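Local coordinates for protein RNase NGR3 (Nicotiana glutinosa, PDB 1VD3) that probably cleaves RNA as a ribonuclease of the T2 family, and holds the nucleotide 2'-UMP in its active-site pocket, at residues 93-96 / 97-101; 105-109 / 110-114; 135-139 / 140-144. All coordinates share one frame; numbering follows the deposited sequence.

Contact 1. Residues 93-96 / 97-101; sequences FWSH and EWLKH. With U2P (phosphoric acid mono-[2-(2,4-dioxo-3,4-dihydro-2H-pyrimidin-1-yl)-4-hydroxy-5-hydroxymethyl-tetrahydro-furan-3-yl] ester), chain B.
The carbonyl oxygens of F93, W94, S95 and H96 accept, in order, from the amides of E97, W98, L99 and K100, four successive O to N bonds of 2.9 Å within helix 91-102, which widens into a pi-type turn at 98-101. From one side of this helix H96, E97, K100 and H101 converge on the phosphate of 2'-UMP. The H96 ring meets it with an edge, NE2 lying a very short 2.4 Å from O1P, a length to be read with caution. K100 runs alongside H96 in the same direction: CG is anti to its backbone N (chi1 -177°) and the rest of the chain is extended, which carries NZ to 3.0 Å from O2P and lays CD beside CE1 of H96. H101 reaches the same O2P, its NE2 bonding at 2.5 Å with a nearly straight N-H...O of 170°; K100 CG sits over one face of its ring, offset toward the rim, and W46 stacks on the ring as well. E97 bends at chi2 (-64°) and lies side by side with F93, whose CE1 comes within 3.5 Å of OE1. E97 OE1 is 2.6 Å from O3P of the phosphate, while OE2 accepts from the indole N-H of W46, a bond from another pocket residue that probably limits the rotation of the acid group. Facing away from the nucleotide, W94 bonds through NE1 to the carbonyl of W80. H43, from strand 41-48, adds its own bond to the ligand. From this helix, then, H96 reaches O1P while K100 and H101 share O2P; a lysine and histidines drawn round the anion, with the acid group of E97 close to O3P, are consistent with the acid-base RNA cleavage of T2 ribonucleases.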
ATOM      1  N   PHE A  93     -12.132  -4.917   5.316  1.00 19.85           N
ATOM      2  CA  PHE A  93     -10.852  -4.907   4.622  1.00 19.92           C
ATOM      3  C   PHE A  93      -9.705  -5.197   5.591  1.00 17.85           C
ATOM      4  O   PHE A  93      -8.802  -5.974   5.278  1.00 15.75           O
ATOM      5  CB  PHE A  93     -10.659  -3.552   3.937  1.00 17.96           C
ATOM      6  CG  PHE A  93      -9.396  -3.445   3.129  1.00 21.38           C
ATOM      7  CD1 PHE A  93      -8.911  -4.534   2.409  1.00 19.65           C
ATOM      8  CD2 PHE A  93      -8.715  -2.234   3.049  1.00 19.96           C
ATOM      9  CE1 PHE A  93      -7.762  -4.416   1.619  1.00 18.96           C
ATOM     10  CE2 PHE A  93      -7.569  -2.105   2.264  1.00 21.87           C
ATOM     11  CZ  PHE A  93      -7.093  -3.200   1.546  1.00 19.91           C
ATOM     12  N   TRP A  94      -9.746  -4.586   6.768  1.00 17.53           N
ATOM     13  CA  TRP A  94      -8.697  -4.810   7.760  1.00 19.59           C
ATOM     14  C   TRP A  94      -8.759  -6.240   8.267  1.00 18.88           C
ATOM     15  O   TRP A  94      -7.729  -6.860   8.539  1.00 16.69           O
ATOM     16  CB  TRP A  94      -8.840  -3.842   8.938  1.00 17.14           C
ATOM     17  CG  TRP A  94      -8.779  -2.407   8.525  1.00 18.13           C
ATOM     18  CD1 TRP A  94      -8.016  -1.874   7.524  1.00 16.08           C
ATOM     19  CD2 TRP A  94      -9.511  -1.317   9.095  1.00 18.88           C
ATOM     20  NE1 TRP A  94      -8.232  -0.523   7.431  1.00 16.71           N
ATOM     21  CE2 TRP A  94      -9.145  -0.153   8.383  1.00 18.69           C
ATOM     22  CE3 TRP A  94     -10.440  -1.210  10.139  1.00 22.40           C
ATOM     23  CZ2 TRP A  94      -9.678   1.104   8.679  1.00 19.60           C
ATOM     24  CZ3 TRP A  94     -10.969   0.041  10.434  1.00 21.29           C
ATOM     25  CH2 TRP A  94     -10.586   1.182   9.705  1.00 21.65           C
ATOM     26  N   SER A  95      -9.972  -6.765   8.401  1.00 18.35           N
ATOM     27  CA  SER A  95     -10.139  -8.133   8.863  1.00 19.68           C
ATOM     28  C   SER A  95      -9.529  -9.064   7.825  1.00 18.94           C
ATOM     29  O   SER A  95      -8.799  -9.997   8.159  1.00 17.68           O
ATOM     30  CB  SER A  95     -11.620  -8.458   9.040  1.00 21.28           C
ATOM     31  OG  SER A  95     -11.792  -9.825   9.359  1.00 27.62           O
ATOM     32  N   HIS A  96      -9.838  -8.795   6.561  1.00 16.69           N
ATOM     33  CA  HIS A  96      -9.334  -9.584   5.450  1.00 16.72           C
ATOM     34  C   HIS A  96      -7.809  -9.602   5.398  1.00 13.65           C
ATOM     35  O   HIS A  96      -7.204 -10.661   5.252  1.00 14.22           O
ATOM     36  CB  HIS A  96      -9.874  -9.034   4.130  1.00 16.81           C
ATOM     37  CG  HIS A  96      -9.174  -9.577   2.924  1.00 19.34           C
ATOM     38  ND1 HIS A  96      -9.299 -10.889   2.519  1.00 20.31           N
ATOM     39  CD2 HIS A  96      -8.324  -8.991   2.049  1.00 18.97           C
ATOM     40  CE1 HIS A  96      -8.555 -11.089   1.446  1.00 19.59           C
ATOM     41  NE2 HIS A  96      -7.954  -9.951   1.139  1.00 18.92           N
ATOM     42  N   GLU A  97      -7.190  -8.428   5.491  1.00 15.01           N
ATOM     43  CA  GLU A  97      -5.735  -8.344   5.447  1.00 15.04           C
ATOM     44  C   GLU A  97      -5.117  -9.038   6.658  1.00 15.42           C
ATOM     45  O   GLU A  97      -4.089  -9.706   6.538  1.00 13.26           O
ATOM     46  CB  GLU A  97      -5.287  -6.881   5.376  1.00 16.37           C
ATOM     47  CG  GLU A  97      -5.611  -6.216   4.038  1.00 17.05           C
ATOM     48  CD  GLU A  97      -4.868  -6.849   2.868  1.00 20.49           C
ATOM     49  OE1 GLU A  97      -5.509  -7.141   1.834  1.00 19.10           O
ATOM     50  OE2 GLU A  97      -3.638  -7.043   2.972  1.00 15.79           O
ATOM     51  N   TRP A  98      -5.747  -8.890   7.820  1.00 14.52           N
ATOM     52  CA  TRP A  98      -5.243  -9.537   9.030  1.00 15.51           C
ATOM     53  C   TRP A  98      -5.283 -11.059   8.889  1.00 15.59           C
ATOM     54  O   TRP A  98      -4.288 -11.744   9.122  1.00 14.48           O
ATOM     55  CB  TRP A  98      -6.066  -9.133  10.260  1.00 15.30           C
ATOM     56  CG  TRP A  98      -5.789 -10.020  11.450  1.00 12.90           C
ATOM     57  CD1 TRP A  98      -6.636 -10.938  12.003  1.00 15.25           C
ATOM     58  CD2 TRP A  98      -4.549 -10.144  12.158  1.00 13.64           C
ATOM     59  NE1 TRP A  98      -5.998 -11.631  13.006  1.00 16.85           N
ATOM     60  CE2 TRP A  98      -4.716 -11.164  13.122  1.00 15.87           C
ATOM     61  CE3 TRP A  98      -3.311  -9.495  12.068  1.00 16.17           C
ATOM     62  CZ2 TRP A  98      -3.689 -11.554  13.991  1.00 19.26           C
ATOM     63  CZ3 TRP A  98      -2.288  -9.882  12.931  1.00 17.27           C
ATOM     64  CH2 TRP A  98      -2.485 -10.904  13.881  1.00 17.15           C
ATOM     65  N   LEU A  99      -6.436 -11.590   8.508  1.00 16.26           N
ATOM     66  CA  LEU A  99      -6.580 -13.037   8.363  1.00 18.19           C
ATOM     67  C   LEU A  99      -5.676 -13.637   7.293  1.00 18.07           C
ATOM     68  O   LEU A  99      -5.000 -14.642   7.525  1.00 19.96           O
ATOM     69  CB  LEU A  99      -8.036 -13.393   8.049  1.00 20.87           C
ATOM     70  CG  LEU A  99      -9.045 -13.221   9.189  1.00 26.74           C
ATOM     71  CD1 LEU A  99     -10.456 -13.480   8.673  1.00 26.97           C
ATOM     72  CD2 LEU A  99      -8.705 -14.181  10.318  1.00 25.95           C
ATOM     73  N   LYS A 100      -5.656 -13.005   6.126  1.00 14.96           N
ATOM     74  CA  LYS A 100      -4.875 -13.492   5.000  1.00 16.34           C
ATOM     75  C   LYS A 100      -3.372 -13.293   5.121  1.00 14.29           C
ATOM     76  O   LYS A 100      -2.594 -14.178   4.763  1.00 17.68           O
ATOM     77  CB  LYS A 100      -5.361 -12.833   3.706  1.00 13.27           C
ATOM     78  CG  LYS A 100      -4.643 -13.334   2.460  1.00 13.99           C
ATOM     79  CD  LYS A 100      -5.250 -12.760   1.198  1.00 17.25           C
ATOM     80  CE  LYS A 100      -4.549 -13.315  -0.035  1.00 15.91           C
ATOM     81  NZ  LYS A 100      -5.058 -12.711  -1.291  1.00 15.31           N
ATOM     82  N   HIS A 101      -2.968 -12.138   5.634  1.00 12.08           N
ATOM     83  CA  HIS A 101      -1.552 -11.818   5.752  1.00 12.72           C
ATOM     84  C   HIS A 101      -1.059 -11.652   7.185  1.00 12.62           C
ATOM     85  O   HIS A 101       0.001 -12.158   7.545  1.00 13.59           O
ATOM     86  CB  HIS A 101      -1.266 -10.539   4.968  1.00 12.13           C
ATOM     87  CG  HIS A 101      -1.541 -10.654   3.501  1.00 11.04           C
ATOM     88  ND1 HIS A 101      -0.776 -11.433   2.662  1.00 10.37           N
ATOM     89  CD2 HIS A 101      -2.490 -10.081   2.723  1.00 14.45           C
ATOM     90  CE1 HIS A 101      -1.237 -11.331   1.429  1.00 14.74           C
ATOM     91  NE2 HIS A 101      -2.277 -10.517   1.438  1.00 11.69           N
TER
HETATM   92  O5' U2P B 214      -3.650  -8.007  -7.604  1.00 47.66           O
HETATM   93  C5' U2P B 214      -3.237  -9.219  -6.927  1.00 37.50           C
HETATM   94  C4' U2P B 214      -3.922  -9.312  -5.555  1.00 34.84           C
HETATM   95  O4' U2P B 214      -3.460 -10.562  -4.855  1.00 32.96           O
HETATM   96  C1' U2P B 214      -2.761 -10.361  -3.520  1.00 31.77           C
HETATM   97  N1  U2P B 214      -1.293 -10.778  -3.446  1.00 28.14           N
HETATM   98  C6  U2P B 214      -0.575 -10.505  -4.585  1.00 24.92           C
HETATM   99  C5  U2P B 214       0.841 -10.594  -4.627  1.00 27.00           C
HETATM  100  C4  U2P B 214       1.547 -11.043  -3.405  1.00 24.74           C
HETATM  101  O4  U2P B 214       2.771 -11.052  -3.321  1.00 24.13           O
HETATM  102  N3  U2P B 214       0.709 -11.463  -2.324  1.00 23.63           N
HETATM  103  C2  U2P B 214      -0.704 -11.382  -2.283  1.00 23.96           C
HETATM  104  O2  U2P B 214      -1.313 -11.802  -1.322  1.00 28.27           O
HETATM  105  C2' U2P B 214      -3.233  -8.928  -3.192  1.00 32.50           C
HETATM  106  O2' U2P B 214      -4.552  -8.903  -2.566  1.00 32.98           O
HETATM  107  P   U2P B 214      -4.899  -9.208  -1.063  1.00 21.39           P
HETATM  108  O1P U2P B 214      -6.164  -9.387  -0.396  1.00 27.21           O
HETATM  109  O2P U2P B 214      -3.819 -10.063  -0.481  1.00 29.26           O
HETATM  110  O3P U2P B 214      -4.613  -7.913  -0.471  1.00 25.63           O
HETATM  111  C3' U2P B 214      -3.389  -8.249  -4.564  1.00 32.12           C
HETATM  112  O3' U2P B 214      -4.362  -7.150  -4.425  1.00 31.16           O

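Contact 2. Residues 105-109 / 110-114; sequences SALGE and RAYFQ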
ATOM      1  N   SER A 105       2.361 -13.210   9.705  1.00 14.27           N
ATOM      2  CA  SER A 105       3.464 -12.290   9.980  1.00 13.72           C
ATOM      3  C   SER A 105       4.258 -12.505  11.255  1.00 13.84           C
ATOM      4  O   SER A 105       5.291 -11.872  11.430  1.00 14.77           O
ATOM      5  CB  SER A 105       2.939 -10.853  10.005  1.00 12.61           C
ATOM      6  OG  SER A 105       2.157 -10.647  11.172  1.00 14.35           O
ATOM      7  N   ALA A 106       3.775 -13.367  12.146  1.00 13.43           N
ATOM      8  CA  ALA A 106       4.444 -13.611  13.420  1.00 15.86           C
ATOM      9  C   ALA A 106       4.255 -12.412  14.348  1.00 15.66           C
ATOM     10  O   ALA A 106       4.774 -12.391  15.459  1.00 15.43           O
ATOM     11  CB  ALA A 106       5.940 -13.877  13.204  1.00 19.36           C
ATOM     12  N   LEU A 107       3.506 -11.417  13.889  1.00 14.24           N
ATOM     13  CA  LEU A 107       3.244 -10.223  14.688  1.00 13.97           C
ATOM     14  C   LEU A 107       1.895 -10.313  15.384  1.00 16.50           C
ATOM     15  O   LEU A 107       0.961 -10.922  14.863  1.00 15.17           O
ATOM     16  CB  LEU A 107       3.231  -8.977  13.800  1.00 11.31           C
ATOM     17  CG  LEU A 107       4.511  -8.572  13.069  1.00 14.99           C
ATOM     18  CD1 LEU A 107       4.217  -7.373  12.177  1.00 15.08           C
ATOM     19  CD2 LEU A 107       5.602  -8.235  14.078  1.00 16.27           C
ATOM     20  N   GLY A 108       1.804  -9.697  16.560  1.00 16.07           N
ATOM     21  CA  GLY A 108       0.551  -9.671  17.286  1.00 16.91           C
ATOM     22  C   GLY A 108      -0.346  -8.752  16.484  1.00 17.64           C
ATOM     23  O   GLY A 108       0.152  -7.980  15.662  1.00 16.80           O
ATOM     24  N   GLU A 109      -1.653  -8.812  16.708  1.00 16.02           N
ATOM     25  CA  GLU A 109      -2.567  -7.976  15.940  1.00 17.43           C
ATOM     26  C   GLU A 109      -2.254  -6.481  15.994  1.00 15.54           C
ATOM     27  O   GLU A 109      -2.183  -5.816  14.959  1.00 13.35           O
ATOM     28  CB  GLU A 109      -4.010  -8.211  16.389  1.00 21.47           C
ATOM     29  CG  GLU A 109      -5.019  -7.478  15.531  1.00 26.40           C
ATOM     30  CD  GLU A 109      -6.435  -7.601  16.052  1.00 28.63           C
ATOM     31  OE1 GLU A 109      -6.956  -8.734  16.105  1.00 30.80           O
ATOM     32  OE2 GLU A 109      -7.021  -6.557  16.408  1.00 30.21           O
ATOM     33  N   ARG A 110      -2.065  -5.937  17.189  1.00 14.10           N
ATOM     34  CA  ARG A 110      -1.781  -4.513  17.284  1.00 14.17           C
ATOM     35  C   ARG A 110      -0.430  -4.150  16.660  1.00 15.07           C
ATOM     36  O   ARG A 110      -0.289  -3.097  16.034  1.00 12.27           O
ATOM     37  CB  ARG A 110      -1.827  -4.053  18.744  1.00 17.43           C
ATOM     38  CG  ARG A 110      -1.739  -2.548  18.894  1.00 18.17           C
ATOM     39  CD  ARG A 110      -1.779  -2.115  20.355  1.00 17.26           C
ATOM     40  NE  ARG A 110      -1.577  -0.675  20.470  1.00 18.62           N
ATOM     41  CZ  ARG A 110      -2.542   0.236  20.384  1.00 15.51           C
ATOM     42  NH1 ARG A 110      -3.806  -0.130  20.189  1.00 17.72           N
ATOM     43  NH2 ARG A 110      -2.235   1.523  20.480  1.00 17.85           N
ATOM     44  N   ALA A 111       0.555  -5.030  16.819  1.00 14.28           N
ATOM     45  CA  ALA A 111       1.889  -4.789  16.278  1.00 13.18           C
ATOM     46  C   ALA A 111       1.840  -4.762  14.759  1.00 14.57           C
ATOM     47  O   ALA A 111       2.548  -3.981  14.121  1.00 12.97           O
ATOM     48  CB  ALA A 111       2.855  -5.879  16.748  1.00 15.32           C
ATOM     49  N   TYR A 112       1.002  -5.625  14.191  1.00 12.69           N
ATOM     50  CA  TYR A 112       0.841  -5.711  12.742  1.00 14.24           C
ATOM     51  C   TYR A 112       0.296  -4.401  12.180  1.00 14.82           C
ATOM     52  O   TYR A 112       0.840  -3.836  11.231  1.00 11.00           O
ATOM     53  CB  TYR A 112      -0.124  -6.853  12.385  1.00 14.46           C
ATOM     54  CG  TYR A 112      -0.372  -7.012  10.898  1.00 14.20           C
ATOM     55  CD1 TYR A 112       0.602  -7.561  10.058  1.00 13.97           C
ATOM     56  CD2 TYR A 112      -1.569  -6.591  10.329  1.00 13.98           C
ATOM     57  CE1 TYR A 112       0.384  -7.682   8.685  1.00 16.70           C
ATOM     58  CE2 TYR A 112      -1.798  -6.704   8.962  1.00 14.06           C
ATOM     59  CZ  TYR A 112      -0.817  -7.247   8.145  1.00 14.82           C
ATOM     60  OH  TYR A 112      -1.039  -7.336   6.795  1.00 16.20           O
ATOM     61  N   PHE A 113      -0.796  -3.918  12.754  1.00 10.15           N
ATOM     62  CA  PHE A 113      -1.364  -2.675  12.252  1.00 13.98           C
ATOM     63  C   PHE A 113      -0.493  -1.454  12.549  1.00 14.89           C
ATOM     64  O   PHE A 113      -0.382  -0.549  11.721  1.00 13.86           O
ATOM     65  CB  PHE A 113      -2.787  -2.501  12.787  1.00 11.49           C
ATOM     66  CG  PHE A 113      -3.768  -3.442  12.155  1.00 15.90           C
ATOM     67  CD1 PHE A 113      -4.066  -4.665  12.742  1.00 16.33           C
ATOM     68  CD2 PHE A 113      -4.346  -3.131  10.926  1.00 18.52           C
ATOM     69  CE1 PHE A 113      -4.927  -5.571  12.109  1.00 14.64           C
ATOM     70  CE2 PHE A 113      -5.206  -4.028  10.287  1.00 19.10           C
ATOM     71  CZ  PHE A 113      -5.495  -5.251  10.883  1.00 17.74           C
ATOM     72  N   GLN A 114       0.151  -1.441  13.712  1.00 14.50           N
ATOM     73  CA  GLN A 114       1.014  -0.317  14.068  1.00 12.24           C
ATOM     74  C   GLN A 114       2.200  -0.271  13.104  1.00 11.41           C
ATOM     75  O   GLN A 114       2.622   0.796  12.676  1.00 13.06           O
ATOM     76  CB  GLN A 114       1.523  -0.468  15.502  1.00 13.86           C
ATOM     77  CG  GLN A 114       2.304   0.734  15.995  1.00 20.09           C
ATOM     78  CD  GLN A 114       1.423   1.948  16.206  1.00 21.03           C
ATOM     79  OE1 GLN A 114       0.527   1.938  17.050  1.00 24.32           O
ATOM     80  NE2 GLN A 114       1.670   3.003  15.437  1.00 21.17           N
TER
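E109 O meets F113 twice: F113 N donates to E109 O at 3.2 Å, and F113 CD1 comes to 3.1 Å of the same oxygen, edge first. The aromatic group is put there by chi1 of -72°, which leaves CG beside the backbone N and anti to the carbonyl carbon. Beyond the shared oxygen, CE1 of F113 touches CG of E109, and the carboxylate stands almost perpendicular to the ring, at 84°; its OE1 is engaged by the amide of D65. One residue earlier, G108 is the N-cap, and its O accepts from Y112 N at 2.9 Å. L107 leans onto this first turn, with CD1 3.8 Å from CA of Y112 and approaching the tyrosine ring at its edge, and with CB against the methyl of A111. S105 closes the approach from the loop: its OG lies 3.6 Å from CD1 of Y112, accepts from the amide of L107, and is also bonded to the carbonyl of G102. Y112 itself spends its hydroxyl on the carbonyl of L45. R110 reaches outward to a salt bridge with D71. An ST turn at S105, leading through L107 to the glycine N-cap of helix 109-123, thus joins this helix to helix 91-102, which carries residues of the nucleotide site in this T2-family fold.

Contact 3. Residues 135-139 / 140-144; sequences TPRNG and EHYTL
E140, directly after G139, is the centre of an inverse gamma turn, closed by a weak bond of 2.7 Å from H141 N to G139 O. G139 has positive phi (92°), where a side chain would jam against the carbonyl of N138. The carboxylate of E140 leaves the turn, OE2 accepting from the amide of H171. H141 follows with its ring laid flat on the guanidinium of R137, the centres 3.6 Å apart and the planes at 18°. CZ of R137 stands over the middle of the imidazole, and a bend at chi3 (-66°) folds the arginine onto it. Next, Y142 reaches back across the loop, and its OH donates to T135 O at 2.6 Å, in the carbonyl plane, on a lone pair. CD of R137 lies 3.4 Å from OH of Y142, and CD2 of H141 covers one face of the phenol ring near its rim. A phenylalanine here lacks the hydroxyl and would probably leave T135 O without this donor, weakening the tie between the two limbs of the loop. H141 and Y142 together face I203 in a classic beta bulge, and T143 N-caps helix 144-155. The side-chain bond across the loop is thus short and between neutral groups, and beside it, on the exposed side, lies a flat guanidinium-imidazole stack, which would have cation-pi character if H141 is neutral.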
ATOM      1  N   THR A 135       4.170  16.367  -8.298  1.00 23.92           N
ATOM      2  CA  THR A 135       2.896  16.602  -7.642  1.00 24.39           C
ATOM      3  C   THR A 135       1.733  16.153  -8.521  1.00 23.60           C
ATOM      4  O   THR A 135       1.850  16.094  -9.748  1.00 22.10           O
ATOM      5  CB  THR A 135       2.730  18.100  -7.304  1.00 26.56           C
ATOM      6  OG1 THR A 135       2.847  18.876  -8.500  1.00 28.07           O
ATOM      7  CG2 THR A 135       3.810  18.544  -6.322  1.00 26.59           C
ATOM      8  N   PRO A 136       0.591  15.823  -7.899  1.00 22.27           N
ATOM      9  CA  PRO A 136      -0.600  15.373  -8.622  1.00 21.98           C
ATOM     10  C   PRO A 136      -1.099  16.337  -9.699  1.00 26.02           C
ATOM     11  O   PRO A 136      -1.192  17.543  -9.477  1.00 25.68           O
ATOM     12  CB  PRO A 136      -1.623  15.181  -7.509  1.00 21.64           C
ATOM     13  CG  PRO A 136      -0.781  14.782  -6.351  1.00 19.32           C
ATOM     14  CD  PRO A 136       0.373  15.746  -6.445  1.00 21.99           C
ATOM     15  N   ARG A 137      -1.416  15.781 -10.863  1.00 25.80           N
ATOM     16  CA  ARG A 137      -1.932  16.540 -11.996  1.00 28.34           C
ATOM     17  C   ARG A 137      -2.341  15.536 -13.071  1.00 30.67           C
ATOM     18  O   ARG A 137      -1.832  14.418 -13.099  1.00 28.76           O
ATOM     19  CB  ARG A 137      -0.876  17.524 -12.528  1.00 28.31           C
ATOM     20  CG  ARG A 137       0.455  16.912 -12.951  1.00 26.74           C
ATOM     21  CD  ARG A 137       1.482  17.995 -13.308  1.00 27.77           C
ATOM     22  NE  ARG A 137       1.101  18.766 -14.490  1.00 29.49           N
ATOM     23  CZ  ARG A 137       1.772  19.820 -14.954  1.00 29.15           C
ATOM     24  NH1 ARG A 137       2.869  20.243 -14.339  1.00 25.02           N
ATOM     25  NH2 ARG A 137       1.345  20.455 -16.038  1.00 26.50           N
ATOM     26  N   ASN A 138      -3.272  15.925 -13.939  1.00 32.93           N
ATOM     27  CA  ASN A 138      -3.749  15.035 -14.998  1.00 35.26           C
ATOM     28  C   ASN A 138      -2.757  14.873 -16.149  1.00 32.90           C
ATOM     29  O   ASN A 138      -1.957  15.769 -16.424  1.00 32.00           O
ATOM     30  CB  ASN A 138      -5.090  15.539 -15.541  1.00 39.58           C
ATOM     31  CG  ASN A 138      -6.196  15.491 -14.501  1.00 45.98           C
ATOM     32  OD1 ASN A 138      -6.104  16.123 -13.450  1.00 50.17           O
ATOM     33  ND2 ASN A 138      -7.249  14.734 -14.791  1.00 48.47           N
ATOM     34  N   GLY A 139      -2.819  13.721 -16.811  1.00 30.92           N
ATOM     35  CA  GLY A 139      -1.935  13.446 -17.932  1.00 28.22           C
ATOM     36  C   GLY A 139      -0.643  12.744 -17.550  1.00 25.20           C
ATOM     37  O   GLY A 139      -0.151  12.900 -16.434  1.00 22.49           O
ATOM     38  N   GLU A 140      -0.089  11.970 -18.480  1.00 23.68           N
ATOM     39  CA  GLU A 140       1.161  11.249 -18.237  1.00 25.39           C
ATOM     40  C   GLU A 140       2.295  12.268 -18.323  1.00 26.09           C
ATOM     41  O   GLU A 140       3.037  12.323 -19.307  1.00 27.07           O
ATOM     42  CB  GLU A 140       1.349  10.151 -19.286  1.00 23.60           C
ATOM     43  CG  GLU A 140       0.095   9.318 -19.532  1.00 26.51           C
ATOM     44  CD  GLU A 140       0.330   8.164 -20.491  1.00 25.85           C
ATOM     45  OE1 GLU A 140       1.062   8.352 -21.485  1.00 30.88           O
ATOM     46  OE2 GLU A 140      -0.228   7.073 -20.261  1.00 24.84           O
ATOM     47  N   HIS A 141       2.423  13.057 -17.262  1.00 26.20           N
ATOM     48  CA  HIS A 141       3.401  14.132 -17.175  1.00 26.02           C
ATOM     49  C   HIS A 141       4.754  13.760 -16.575  1.00 27.04           C
ATOM     50  O   HIS A 141       5.741  14.465 -16.794  1.00 26.02           O
ATOM     51  CB  HIS A 141       2.785  15.277 -16.358  1.00 29.63           C
ATOM     52  CG  HIS A 141       3.616  16.522 -16.318  1.00 32.56           C
ATOM     53  ND1 HIS A 141       3.677  17.411 -17.369  1.00 32.84           N
ATOM     54  CD2 HIS A 141       4.415  17.030 -15.348  1.00 32.11           C
ATOM     55  CE1 HIS A 141       4.475  18.415 -17.050  1.00 32.29           C
ATOM     56  NE2 HIS A 141       4.935  18.208 -15.829  1.00 35.36           N
ATOM     57  N   TYR A 142       4.813  12.659 -15.830  1.00 21.16           N
ATOM     58  CA  TYR A 142       6.062  12.273 -15.182  1.00 22.87           C
ATOM     59  C   TYR A 142       6.734  11.007 -15.679  1.00 21.55           C
ATOM     60  O   TYR A 142       6.081  10.010 -15.967  1.00 23.35           O
ATOM     61  CB  TYR A 142       5.852  12.129 -13.672  1.00 22.95           C
ATOM     62  CG  TYR A 142       5.313  13.367 -12.998  1.00 24.59           C
ATOM     63  CD1 TYR A 142       3.961  13.473 -12.674  1.00 23.59           C
ATOM     64  CD2 TYR A 142       6.153  14.439 -12.702  1.00 26.06           C
ATOM     65  CE1 TYR A 142       3.455  14.623 -12.067  1.00 25.20           C
ATOM     66  CE2 TYR A 142       5.661  15.591 -12.098  1.00 26.16           C
ATOM     67  CZ  TYR A 142       4.313  15.677 -11.784  1.00 26.29           C
ATOM     68  OH  TYR A 142       3.829  16.817 -11.197  1.00 25.09           O
ATOM     69  N   THR A 143       8.057  11.055 -15.764  1.00 20.40           N
ATOM     70  CA  THR A 143       8.809   9.886 -16.184  1.00 21.55           C
ATOM     71  C   THR A 143       8.744   8.918 -15.011  1.00 19.75           C
ATOM     72  O   THR A 143       8.697   9.338 -13.855  1.00 21.48           O
ATOM     73  CB  THR A 143      10.288  10.219 -16.454  1.00 22.86           C
ATOM     74  OG1 THR A 143      10.924  10.598 -15.226  1.00 22.44           O
ATOM     75  CG2 THR A 143      10.404  11.354 -17.460  1.00 22.20           C
ATOM     76  N   LEU A 144       8.726   7.627 -15.306  1.00 20.10           N
ATOM     77  CA  LEU A 144       8.686   6.629 -14.251  1.00 19.55           C
ATOM     78  C   LEU A 144       9.977   6.706 -13.439  1.00 21.27           C
ATOM     79  O   LEU A 144       9.976   6.512 -12.224  1.00 17.35           O
ATOM     80  CB  LEU A 144       8.536   5.234 -14.863  1.00 18.99           C
ATOM     81  CG  LEU A 144       8.658   4.053 -13.903  1.00 17.28           C
ATOM     82  CD1 LEU A 144       7.534   4.095 -12.874  1.00 20.38           C
ATOM     83  CD2 LEU A 144       8.612   2.756 -14.704  1.00 19.68           C
TER

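Contacts 1 and 2 are neighbours, their centres 11 Å apart, on the consecutive helices 91-102 and 109-123. The indole of W98 in contact 1 packs on contact 2, CZ3 lying 3.6 Å from CA of E109 and CH2 3.6 Å from O of L107, while H101 CB meets Y112 OH at 3.7 Å. Contact 1 binds 2'-UMP directly; contact 2 stands behind it, with the side chain of Y112 about 8 Å from the nucleotide. Contact 3 is remote, on the other side of the chain's centre: its centre is about 32 Å from that of contact 1 and 35 Å from that of contact 2, and it belongs to a surface loop away from the nucleotide pocket.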